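Local coordinates for putative methylthioribose-1-phosphate isomerase (Pyrococcus horikoshii OT3, PDB 6A34), which probably interconverts methylthioribose 1-phosphate and methylthioribulose 1-phosphate, an isomerisation of the methionine salvage pathway, at residues V204-G207 with A208-A212. Residues are numbered along the deposited sequence; the frame is centred on the assembly and turned at random.
Sequences VLQG and ARLSA
L205 sits at the N-cap position of helix 206-217, where its O accepts R209 N at 2.9 Å and, weakly, A208 N, while the next O, on Q206, accepts from both L210 N and S211 N. The wider-spaced of these two links, S211 N to Q206 O at 3.0 Å and 166°, spans five residues and marks a pi-type widening of the turn, and A212 N repeats that spacing on G207 O at 2.9 Å. R209 reaches back past the N-cap residue. The bend at chi3 (26°) turns its guanidinium back along the chain, and its NH2 donates a hydrogen bond to V204 O at 2.9 Å; the oxygen lies near the guanidinium plane, although the donor stands above the carbonyl plane. Arginine suits this place because it is long enough to bring an N-H back to V204 O, while V204 CG1 and Q206 CG lie against the same nitrogen. A methionine here would probably leave V204 O without this donor and the loop before the helix freer to shift. L210 runs alongside Q206, its CD1 4.0 Å from both CG and NE2, an apolar flank for the glutamine's extended chain. The side chain of Q206, a predicted substrate-binding residue, touches R57 and C167, also predicted to belong to the active site, whereas S211, small and polar, uses its OG in hydrogen bonds with C167 O and N168 ND2. A208 and A212 are small enough to pack against I312 and P314 of the second subunit, and the turn opens the helix that links parallel strands 193-199 and 222-225 in a beta-alpha-beta unit.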
loop_
_atom_site.group_PDB
_atom_site.type_symbol
_atom_site.label_atom_id
_atom_site.label_comp_id
_atom_site.label_asym_id
_atom_site.label_seq_id
_atom_site.Cartn_x
_atom_site.Cartn_y
_atom_site.Cartn_z
ATOM N N VAL A 204 6.425 -5.812 -1.856
ATOM C CA VAL A 204 6.757 -7.085 -2.507
ATOM C C VAL A 204 5.472 -7.803 -2.984
ATOM O O VAL A 204 5.554 -8.604 -3.876
ATOM C CB VAL A 204 7.668 -7.952 -1.595
ATOM C CG1 VAL A 204 7.992 -9.310 -2.202
ATOM C CG2 VAL A 204 8.984 -7.253 -1.271
ATOM N N LEU A 205 4.316 -7.504 -2.381
ATOM C CA LEU A 205 2.939 -7.928 -2.809
ATOM C C LEU A 205 2.679 -9.423 -2.594
ATOM O O LEU A 205 1.909 -10.046 -3.336
ATOM C CB LEU A 205 2.663 -7.533 -4.269
ATOM C CG LEU A 205 2.549 -6.026 -4.492
ATOM C CD1 LEU A 205 2.858 -5.685 -5.939
ATOM C CD2 LEU A 205 1.170 -5.497 -4.091
ATOM N N GLN A 206 3.238 -9.962 -1.515
ATOM C CA GLN A 206 3.080 -11.367 -1.187
ATOM C C GLN A 206 1.648 -11.654 -0.752
ATOM O O GLN A 206 1.229 -12.783 -0.868
ATOM C CB GLN A 206 4.109 -11.812 -0.144
ATOM C CG GLN A 206 5.524 -11.754 -0.707
ATOM C CD GLN A 206 6.555 -12.481 0.117
ATOM O OE1 GLN A 206 6.504 -12.506 1.347
ATOM N NE2 GLN A 206 7.517 -13.069 -0.566
ATOM N N GLY A 207 0.911 -10.639 -0.282
ATOM C CA GLY A 207 -0.520 -10.811 -0.006
ATOM C C GLY A 207 -1.303 -11.144 -1.272
ATOM O O GLY A 207 -2.103 -12.078 -1.312
ATOM N N ALA A 208 -1.061 -10.364 -2.314
ATOM C CA ALA A 208 -1.831 -10.436 -3.550
ATOM C C ALA A 208 -1.397 -11.669 -4.361
ATOM O O ALA A 208 -2.243 -12.384 -4.923
ATOM C CB ALA A 208 -1.624 -9.158 -4.331
ATOM N N ARG A 209 -0.077 -11.893 -4.400
ATOM C CA ARG A 209 0.579 -12.796 -5.321
ATOM C C ARG A 209 0.531 -14.235 -4.789
ATOM O O ARG A 209 0.403 -15.210 -5.558
ATOM C CB ARG A 209 2.005 -12.302 -5.550
ATOM C CG ARG A 209 2.606 -12.736 -6.878
ATOM C CD ARG A 209 3.828 -11.954 -7.341
ATOM N NE ARG A 209 4.555 -11.381 -6.232
ATOM C CZ ARG A 209 5.514 -12.009 -5.553
ATOM N NH1 ARG A 209 5.952 -13.193 -5.966
ATOM N NH2 ARG A 209 6.015 -11.448 -4.456
ATOM N N LEU A 210 0.628 -14.365 -3.472
ATOM C CA LEU A 210 0.849 -15.642 -2.813
ATOM C C LEU A 210 -0.354 -15.976 -1.919
ATOM O O LEU A 210 -1.041 -16.972 -2.194
ATOM C CB LEU A 210 2.169 -15.595 -2.043
ATOM C CG LEU A 210 3.392 -15.359 -2.921
ATOM C CD1 LEU A 210 4.667 -15.391 -2.107
ATOM C CD2 LEU A 210 3.465 -16.379 -4.028
ATOM N N SER A 211 -0.660 -15.133 -0.919
ATOM C CA SER A 211 -1.745 -15.456 -0.006
ATOM C C SER A 211 -3.059 -15.586 -0.802
ATOM O O SER A 211 -3.849 -16.543 -0.586
ATOM C CB SER A 211 -1.855 -14.454 1.132
ATOM O OG SER A 211 -0.799 -14.605 2.073
ATOM N N ALA A 212 -3.328 -14.628 -1.709
ATOM C CA ALA A 212 -4.639 -14.588 -2.383
ATOM C C ALA A 212 -4.828 -15.905 -3.186
ATOM O O ALA A 212 -5.917 -16.490 -3.222
ATOM C CB ALA A 212 -4.767 -13.336 -3.227
#